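Side-chain contacts in NADP-dependent glyceraldehyde-3-phosphate dehydrogenase (Bacillus halodurans, PDB 3PRL), which probably catalyses the non-phosphorylating, NADP-dependent oxidation of glyceraldehyde 3-phosphate as a member of the aldehyde dehydrogenase family: residues D[379-382]-D[383-387]; D[241-244]-D[245-248]; D[444-447]-D[448-451]. All coordinates share one frame; numbering follows the deposited sequence.

Interaction 1 (D[379-382]-D[383-387])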
ATOM      1  N   ALA D 379      25.224  24.479  31.464  1.00 40.45           N
ATOM      2  CA  ALA D 379      25.235  24.291  32.933  1.00 40.56           C
ATOM      3  C   ALA D 379      23.910  24.680  33.610  1.00 39.82           C
ATOM      4  O   ALA D 379      23.684  24.364  34.789  1.00 40.04           O
ATOM      5  CB  ALA D 379      26.417  25.052  33.580  1.00 41.62           C
ATOM      6  N   MET D 380      23.048  25.366  32.864  1.00 38.90           N
ATOM      7  CA  MET D 380      21.758  25.843  33.377  1.00 38.03           C
ATOM      8  C   MET D 380      20.665  24.805  33.129  1.00 36.76           C
ATOM      9  O   MET D 380      20.565  24.234  32.030  1.00 35.83           O
ATOM     10  CB  MET D 380      21.364  27.159  32.701  1.00 37.90           C
ATOM     11  CG  MET D 380      22.491  28.188  32.626  1.00 37.30           C
ATOM     12  SD  MET D 380      22.068  29.619  31.618  1.00 38.97           S
ATOM     13  CE  MET D 380      23.511  30.657  31.890  1.00 38.67           C
ATOM     14  N   ARG D 381      19.837  24.585  34.150  1.00 36.37           N
ATOM     15  CA  ARG D 381      18.762  23.598  34.100  1.00 35.57           C
ATOM     16  C   ARG D 381      17.809  23.844  32.933  1.00 34.65           C
ATOM     17  O   ARG D 381      17.319  22.890  32.325  1.00 33.55           O
ATOM     18  CB  ARG D 381      17.973  23.592  35.411  1.00 36.27           C
ATOM     19  CG  ARG D 381      18.755  23.120  36.637  1.00 37.38           C
ATOM     20  CD  ARG D 381      17.915  23.278  37.895  1.00 37.23           C
ATOM     21  NE  ARG D 381      16.603  22.647  37.744  1.00 36.64           N
ATOM     22  CZ  ARG D 381      15.573  22.841  38.563  1.00 36.55           C
ATOM     23  NH1 ARG D 381      15.695  23.648  39.614  1.00 37.25           N
ATOM     24  NH2 ARG D 381      14.416  22.212  38.342  1.00 35.88           N
ATOM     25  N   VAL D 382      17.570  25.122  32.631  1.00 34.97           N
ATOM     26  CA  VAL D 382      16.578  25.557  31.642  1.00 34.78           C
ATOM     27  C   VAL D 382      16.997  25.212  30.215  1.00 35.07           C
ATOM     28  O   VAL D 382      16.198  25.324  29.285  1.00 35.18           O
ATOM     29  CB  VAL D 382      16.244  27.098  31.789  1.00 35.48           C
ATOM     30  CG1 VAL D 382      17.352  27.988  31.172  1.00 36.15           C
ATOM     31  CG2 VAL D 382      14.862  27.440  31.206  1.00 34.93           C
ATOM     32  N   ALA D 383      18.247  24.788  30.043  1.00 35.10           N
ATOM     33  CA  ALA D 383      18.744  24.369  28.736  1.00 34.71           C
ATOM     34  C   ALA D 383      18.334  22.930  28.434  1.00 33.77           C
ATOM     35  O   ALA D 383      18.493  22.445  27.307  1.00 33.30           O
ATOM     36  CB  ALA D 383      20.280  24.527  28.664  1.00 35.39           C
ATOM     37  N   TRP D 384      17.786  22.259  29.445  1.00 33.55           N
ATOM     38  CA  TRP D 384      17.589  20.818  29.407  1.00 32.77           C
ATOM     39  C   TRP D 384      16.177  20.447  29.848  1.00 32.17           C
ATOM     40  O   TRP D 384      15.459  19.746  29.113  1.00 31.80           O
ATOM     41  CB  TRP D 384      18.640  20.108  30.292  1.00 33.00           C
ATOM     42  CG  TRP D 384      20.072  20.399  29.909  1.00 33.50           C
ATOM     43  CD1 TRP D 384      21.016  21.056  30.663  1.00 34.43           C
ATOM     44  CD2 TRP D 384      20.719  20.052  28.675  1.00 33.44           C
ATOM     45  NE1 TRP D 384      22.205  21.130  29.977  1.00 34.78           N
ATOM     46  CE2 TRP D 384      22.054  20.523  28.755  1.00 34.20           C
ATOM     47  CE3 TRP D 384      20.306  19.378  27.512  1.00 32.67           C
ATOM     48  CZ2 TRP D 384      22.973  20.356  27.713  1.00 34.41           C
ATOM     49  CZ3 TRP D 384      21.232  19.198  26.474  1.00 32.89           C
ATOM     50  CH2 TRP D 384      22.550  19.688  26.586  1.00 33.63           C
ATOM     51  N   GLU D 385      15.784  20.929  31.030  1.00 31.72           N
ATOM     52  CA  GLU D 385      14.504  20.572  31.644  1.00 30.94           C
ATOM     53  C   GLU D 385      13.301  21.294  31.020  1.00 30.70           C
ATOM     54  O   GLU D 385      13.212  22.529  31.040  1.00 30.14           O
ATOM     55  CB  GLU D 385      14.516  20.834  33.158  1.00 31.50           C
ATOM     56  CG  GLU D 385      15.694  20.212  33.926  1.00 31.72           C
ATOM     57  CD  GLU D 385      15.593  20.401  35.444  1.00 32.61           C
ATOM     58  OE1 GLU D 385      14.493  20.713  35.963  1.00 32.11           O
ATOM     59  OE2 GLU D 385      16.628  20.221  36.120  1.00 32.87           O
ATOM     60  N   GLU D 386      12.362  20.505  30.502  1.00 30.51           N
ATOM     61  CA  GLU D 386      11.111  21.026  29.978  1.00 30.16           C
ATOM     62  C   GLU D 386      10.358  21.758  31.102  1.00 30.28           C
ATOM     63  O   GLU D 386       9.982  21.147  32.093  1.00 30.53           O
ATOM     64  CB  GLU D 386      10.273  19.881  29.404  1.00 30.09           C
ATOM     65  CG  GLU D 386       8.864  20.269  28.984  1.00 31.13           C
ATOM     66  CD  GLU D 386       8.024  19.079  28.524  1.00 29.26           C
ATOM     67  OE1 GLU D 386       7.887  18.099  29.293  1.00 30.52           O
ATOM     68  OE2 GLU D 386       7.482  19.133  27.399  1.00 30.18           O
ATOM     69  N   PRO D 387      10.143  23.077  30.936  1.00 29.96           N
ATOM     70  CA  PRO D 387       9.586  23.961  31.954  1.00 29.87           C
ATOM     71  C   PRO D 387       8.079  23.839  32.036  1.00 28.64           C
ATOM     72  O   PRO D 387       7.497  24.011  33.106  1.00 28.17           O
ATOM     73  CB  PRO D 387       9.960  25.360  31.440  1.00 30.72           C
ATOM     74  CG  PRO D 387      10.959  25.125  30.328  1.00 28.47           C
ATOM     75  CD  PRO D 387      10.520  23.833  29.735  1.00 29.94           C
TER
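Arg381 and Glu385, four residues apart round a short 3-10 turn, join in a side-on salt bridge in which each of two guanidinium nitrogens takes its own carboxylate oxygen. Arg381 leaves the backbone with CG anti to its carbonyl carbon (chi1 -66°), and its CB, CG and CD then run past Glu385 OE2, CG approaching it to 3.6 Å. A bend at chi3 (52°) brings the guanidinium edge round to the carboxylate. Arg381 NE donates to Glu385 OE2 at 2.9 Å, meeting that oxygen from above the carboxylate plane, whereas Arg381 NH2 reaches Glu385 OE1 at 2.8 Å on its syn side with the oxygen almost in the guanidinium plane. The two planes are 43° apart. A lysine in place of Arg381 lacks the planar NE and NH2 pair, so Glu385 would probably lose its side-on grip and its carboxylate be less fixed in rotation. The backbone of the same turn is closed by Arg381 O, which accepts from both Trp384 N at 3.0 Å and Glu385 N at 2.8 Å, and by Met380 O, which accepts from Ala383 N at 3.1 Å. Ala383 CB lies 4.0 Å above one face of the Trp384 ring, toward its rim, while Trp384 NE1 bonds to Pro378 O. The turn sits in the loop between strands 367-374 and 391-397. Arg381 and Glu385 pack on Phe342 of helix 337-352, Trp384 rests on Leu406 and Gln409 of helix 400-409, and Lys263, just before strand 264-268, bonds to the carbonyls of Val382 and Glu385.

Interaction 2 (D[241-244]-D[245-248])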
ATOM      1  N   THR D 241       6.684  12.788  31.653  1.00 28.41           N
ATOM      2  CA  THR D 241       7.627  11.704  31.349  1.00 28.98           C
ATOM      3  C   THR D 241       7.649  10.715  32.503  1.00 29.66           C
ATOM      4  O   THR D 241       7.460   9.510  32.294  1.00 29.79           O
ATOM      5  CB  THR D 241       9.030  12.248  31.009  1.00 29.07           C
ATOM      6  OG1 THR D 241       8.922  13.098  29.866  1.00 29.79           O
ATOM      7  CG2 THR D 241      10.007  11.121  30.700  1.00 30.03           C
ATOM      8  N   THR D 242       7.825  11.245  33.716  1.00 30.11           N
ATOM      9  CA  THR D 242       7.805  10.443  34.938  1.00 30.50           C
ATOM     10  C   THR D 242       6.547   9.544  35.048  1.00 29.94           C
ATOM     11  O   THR D 242       6.670   8.361  35.351  1.00 29.83           O
ATOM     12  CB  THR D 242       8.037  11.308  36.228  1.00 31.36           C
ATOM     13  OG1 THR D 242       9.197  12.151  36.076  1.00 32.65           O
ATOM     14  CG2 THR D 242       8.265  10.411  37.409  1.00 32.95           C
ATOM     15  N   THR D 243       5.355  10.076  34.782  1.00 29.61           N
ATOM     16  CA  THR D 243       4.134   9.234  34.762  1.00 29.31           C
ATOM     17  C   THR D 243       4.188   8.151  33.653  1.00 28.48           C
ATOM     18  O   THR D 243       3.817   6.994  33.867  1.00 27.76           O
ATOM     19  CB  THR D 243       2.822  10.075  34.607  1.00 29.34           C
ATOM     20  OG1 THR D 243       2.820  11.187  35.528  1.00 31.47           O
ATOM     21  CG2 THR D 243       1.591   9.192  34.841  1.00 31.02           C
ATOM     22  N   GLY D 244       4.640   8.550  32.474  1.00 28.55           N
ATOM     23  CA  GLY D 244       4.787   7.644  31.335  1.00 29.26           C
ATOM     24  C   GLY D 244       5.636   6.443  31.689  1.00 29.88           C
ATOM     25  O   GLY D 244       5.249   5.309  31.435  1.00 29.49           O
ATOM     26  N   GLU D 245       6.779   6.734  32.306  1.00 31.32           N
ATOM     27  CA  GLU D 245       7.772   5.778  32.818  1.00 32.62           C
ATOM     28  C   GLU D 245       7.176   4.714  33.736  1.00 32.59           C
ATOM     29  O   GLU D 245       7.455   3.509  33.584  1.00 32.62           O
ATOM     30  CB  GLU D 245       8.807   6.559  33.629  1.00 34.38           C
ATOM     31  CG  GLU D 245      10.245   6.237  33.334  1.00 40.77           C
ATOM     32  CD  GLU D 245      10.752   7.013  32.150  1.00 34.41           C
ATOM     33  OE1 GLU D 245      11.943   7.397  32.145  1.00 40.74           O
ATOM     34  OE2 GLU D 245       9.943   7.248  31.229  1.00 39.96           O
ATOM     35  N   ARG D 246       6.396   5.187  34.709  1.00 32.53           N
ATOM     36  CA  ARG D 246       5.707   4.340  35.682  1.00 32.58           C
ATOM     37  C   ARG D 246       4.785   3.369  34.968  1.00 30.59           C
ATOM     38  O   ARG D 246       4.747   2.192  35.293  1.00 31.05           O
ATOM     39  CB  ARG D 246       4.866   5.185  36.654  1.00 34.10           C
ATOM     40  CG  ARG D 246       5.630   6.138  37.557  1.00 40.61           C
ATOM     41  CD  ARG D 246       4.658   7.060  38.332  1.00 35.12           C
ATOM     42  NE  ARG D 246       5.344   8.126  39.077  1.00 41.32           N
ATOM     43  CZ  ARG D 246       5.221   9.431  38.830  1.00 35.60           C
ATOM     44  NH1 ARG D 246       4.427   9.867  37.860  1.00 40.73           N
ATOM     45  NH2 ARG D 246       5.885  10.316  39.570  1.00 41.70           N
ATOM     46  N   ILE D 247       4.047   3.873  33.982  1.00 28.23           N
ATOM     47  CA  ILE D 247       3.104   3.057  33.227  1.00 26.13           C
ATOM     48  C   ILE D 247       3.815   1.928  32.470  1.00 25.08           C
ATOM     49  O   ILE D 247       3.434   0.760  32.593  1.00 24.88           O
ATOM     50  CB  ILE D 247       2.215   3.946  32.324  1.00 25.57           C
ATOM     51  CG1 ILE D 247       1.200   4.701  33.212  1.00 26.18           C
ATOM     52  CG2 ILE D 247       1.535   3.126  31.217  1.00 25.53           C
ATOM     53  CD1 ILE D 247       0.498   5.874  32.526  1.00 25.55           C
ATOM     54  N   SER D 248       4.868   2.274  31.740  1.00 24.30           N
ATOM     55  CA  SER D 248       5.646   1.289  31.002  1.00 24.83           C
ATOM     56  C   SER D 248       6.172   0.263  31.989  1.00 26.23           C
ATOM     57  O   SER D 248       6.071  -0.940  31.753  1.00 25.87           O
ATOM     58  CB  SER D 248       6.780   1.963  30.211  1.00 24.23           C
ATOM     59  OG  SER D 248       7.561   1.023  29.475  1.00 27.69           O
TER
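Helix 241-250 links strands 234-238 and 256-259 in a beta-alpha-beta unit of the cofactor-binding domain, and its first turns carry Thr243, a residue that binds NADP(+), although no cofactor occupies this chain. Successive i to i+4 bonds run from Glu245 N to Thr241 O (2.9 Å) through to Ser248 N and Gly244 O (3.1 Å). Over this backbone Arg246 folds back toward the helix start. Its chain is extended from CG to NE, CG passing 3.3 Å from Thr242 O, and the guanidinium meets two threonines, one over a face and one at its edge. Thr243 OG1 lies at that edge, in the guanidinium plane, 3.1 Å from Arg246 NH1. The side chain of Arg246 is about 6 Å from that of Asp224, another NADP(+)-binding residue.

On another side of the helix Thr241 and Glu245 run side by side, Thr241 CG2 lying 3.9 Å from Glu245 OE2, while Glu245 OE1 forms a salt bridge with Lys458. Ile247 packs on Ile235 and Phe237 of strand 234-238, and Ser248 OG bonds to Met253 N of the second subunit, so the helix meets both the sheet and the subunit interface. Thr242 places CG2 anti to its own backbone N (chi1 -50° for OG1), which sets this methyl over one face of the Arg246 guanidinium, toward its rim and 3.2 Å from Arg246 NH2.

Interaction 3 (D[444-447]-D[448-451])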
ATOM      1  N   THR D 444       7.816  23.584  15.254  1.00 25.02           N
ATOM      2  CA  THR D 444       7.421  22.201  15.527  1.00 24.45           C
ATOM      3  C   THR D 444       5.934  22.187  15.876  1.00 24.90           C
ATOM      4  O   THR D 444       5.425  23.110  16.489  1.00 25.08           O
ATOM      5  CB  THR D 444       8.256  21.505  16.648  1.00 23.12           C
ATOM      6  OG1 THR D 444       8.207  22.283  17.845  1.00 24.07           O
ATOM      7  CG2 THR D 444       9.707  21.376  16.232  1.00 24.05           C
ATOM      8  N   GLU D 445       5.245  21.131  15.471  1.00 25.29           N
ATOM      9  CA  GLU D 445       3.831  20.963  15.814  1.00 25.62           C
ATOM     10  C   GLU D 445       3.453  19.521  15.581  1.00 25.10           C
ATOM     11  O   GLU D 445       4.080  18.815  14.791  1.00 24.31           O
ATOM     12  CB  GLU D 445       2.924  21.880  14.973  1.00 26.13           C
ATOM     13  CG  GLU D 445       2.723  21.384  13.545  1.00 27.56           C
ATOM     14  CD  GLU D 445       2.097  22.410  12.630  1.00 26.33           C
ATOM     15  OE1 GLU D 445       1.084  23.047  13.036  1.00 28.08           O
ATOM     16  OE2 GLU D 445       2.635  22.570  11.503  1.00 27.92           O
ATOM     17  N   ARG D 446       2.398  19.106  16.260  1.00 25.75           N
ATOM     18  CA  ARG D 446       1.876  17.768  16.130  1.00 26.10           C
ATOM     19  C   ARG D 446       1.216  17.593  14.760  1.00 26.90           C
ATOM     20  O   ARG D 446       1.447  16.599  14.071  1.00 27.13           O
ATOM     21  CB  ARG D 446       0.866  17.518  17.247  1.00 26.27           C
ATOM     22  CG  ARG D 446       0.575  16.054  17.456  1.00 27.66           C
ATOM     23  CD  ARG D 446      -0.887  15.847  17.769  1.00 26.13           C
ATOM     24  NE  ARG D 446      -1.287  14.444  17.658  1.00 27.30           N
ATOM     25  CZ  ARG D 446      -1.200  13.555  18.639  1.00 25.90           C
ATOM     26  NH1 ARG D 446      -1.617  12.313  18.429  1.00 27.05           N
ATOM     27  NH2 ARG D 446      -0.685  13.891  19.818  1.00 27.36           N
ATOM     28  N   GLY D 447       0.395  18.565  14.368  1.00 27.36           N
ATOM     29  CA  GLY D 447      -0.357  18.477  13.122  1.00 27.50           C
ATOM     30  C   GLY D 447       0.506  18.569  11.871  1.00 27.56           C
ATOM     31  O   GLY D 447       1.733  18.466  11.947  1.00 28.49           O
ATOM     32  N   PRO D 448      -0.136  18.644  10.692  1.00 26.75           N
ATOM     33  CA  PRO D 448      -1.535  18.244  10.513  1.00 25.56           C
ATOM     34  C   PRO D 448      -1.680  16.787  10.961  1.00 23.98           C
ATOM     35  O   PRO D 448      -0.715  16.040  10.944  1.00 22.54           O
ATOM     36  CB  PRO D 448      -1.764  18.363   9.003  1.00 26.21           C
ATOM     37  CG  PRO D 448      -0.426  18.558   8.376  1.00 27.64           C
ATOM     38  CD  PRO D 448       0.476  19.133   9.444  1.00 26.47           C
ATOM     39  N   ASP D 449      -2.874  16.384  11.357  1.00 24.15           N
ATOM     40  CA  ASP D 449      -3.038  15.124  12.084  1.00 23.47           C
ATOM     41  C   ASP D 449      -2.932  13.814  11.285  1.00 22.56           C
ATOM     42  O   ASP D 449      -2.870  12.743  11.869  1.00 21.78           O
ATOM     43  CB  ASP D 449      -4.308  15.189  12.928  1.00 24.06           C
ATOM     44  CG  ASP D 449      -4.215  16.285  13.985  1.00 26.55           C
ATOM     45  OD1 ASP D 449      -4.881  17.319  13.810  1.00 24.83           O
ATOM     46  OD2 ASP D 449      -3.424  16.132  14.941  1.00 24.22           O
ATOM     47  N   HIS D 450      -2.877  13.910   9.959  1.00 22.14           N
ATOM     48  CA  HIS D 450      -2.661  12.728   9.130  1.00 21.04           C
ATOM     49  C   HIS D 450      -1.159  12.393   9.073  1.00 20.73           C
ATOM     50  O   HIS D 450      -0.757  11.264   8.747  1.00 19.96           O
ATOM     51  CB  HIS D 450      -3.268  12.946   7.739  1.00 20.36           C
ATOM     52  CG  HIS D 450      -2.645  14.068   6.956  1.00 20.41           C
ATOM     53  ND1 HIS D 450      -2.586  15.366   7.413  1.00 20.84           N
ATOM     54  CD2 HIS D 450      -2.059  14.079   5.733  1.00 20.49           C
ATOM     55  CE1 HIS D 450      -2.005  16.132   6.504  1.00 20.85           C
ATOM     56  NE2 HIS D 450      -1.675  15.372   5.474  1.00 20.85           N
ATOM     57  N   PHE D 451      -0.337  13.388   9.397  1.00 21.34           N
ATOM     58  CA  PHE D 451       1.100  13.187   9.568  1.00 21.55           C
ATOM     59  C   PHE D 451       1.345  12.239  10.741  1.00 21.98           C
ATOM     60  O   PHE D 451       0.717  12.393  11.792  1.00 22.13           O
ATOM     61  CB  PHE D 451       1.794  14.538   9.831  1.00 20.91           C
ATOM     62  CG  PHE D 451       1.958  15.404   8.602  1.00 20.59           C
ATOM     63  CD1 PHE D 451       1.269  15.131   7.414  1.00 21.05           C
ATOM     64  CD2 PHE D 451       2.794  16.514   8.643  1.00 21.40           C
ATOM     65  CE1 PHE D 451       1.418  15.961   6.282  1.00 20.87           C
ATOM     66  CE2 PHE D 451       2.946  17.344   7.528  1.00 21.18           C
ATOM     67  CZ  PHE D 451       2.258  17.069   6.344  1.00 21.61           C
TER
HETATM   68  O   HOH W   1      -0.072  14.400  13.518  1.00 19.88           O
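Gly447 and Pro448 meet through a cis peptide bond, which brings their CA atoms to 2.9 Å; a type I beta turn follows from Pro448 to Phe451. Pro448 begins it: its O accepts from Phe451 N at 3.1 Å, and its CG lies 3.5 Å over the centre of the Phe451 ring, a CH-pi type of packing. Asp449 next turns its carboxylate back toward Arg446, Asp449 OD2 standing 3.8 Å from Arg446 NE in a long salt bridge, the two planes 42° apart; its stronger partner is Arg112, whose NE pairs with OD1. His450 follows, with Phe451 CD1 over one ring face, toward the rim, and NE2 bonded to Lys133 O of the second subunit. Phe451 CD2 lies 4.0 Å from Gly447 O, obliquely to the ring. A water lies within donating distance of Phe451 O (2.8 Å), at the end of the turn, and of Arg446 O (2.7 Å), two residues before its start. Arg446 NH1 pairs with Glu259, the predicted active-site residue, so Asp449 is probably a second-shell neighbour of that site. The loop runs from strand 437-440 to strand 460-461, with Asp449 and His450 against helix 103-124 and Phe451 packed on Leu132 of the second subunit.

In the fold
Along the chain interaction 2 comes first, then interaction 1, then interaction 3, with no overlap. The centres of interactions 1 and 2 lie about 20 Å apart, and their nearest atoms about 5 Å apart without touching. The centre of interaction 3 is about 24 Å from that of interaction 2 and about 26 Å from that of interaction 1. Interaction 2 lies on the helix joining strands 234-238 and 256-259 of one large sheet; interaction 1 lies between two strands of the other, and the loop of interaction 3 leads from that sheet to the first. Residues 241-248, at the cofactor site, and 444-451, beside the predicted active site, also contact the second subunit, whereas 379-387 lies away from the annotated sites.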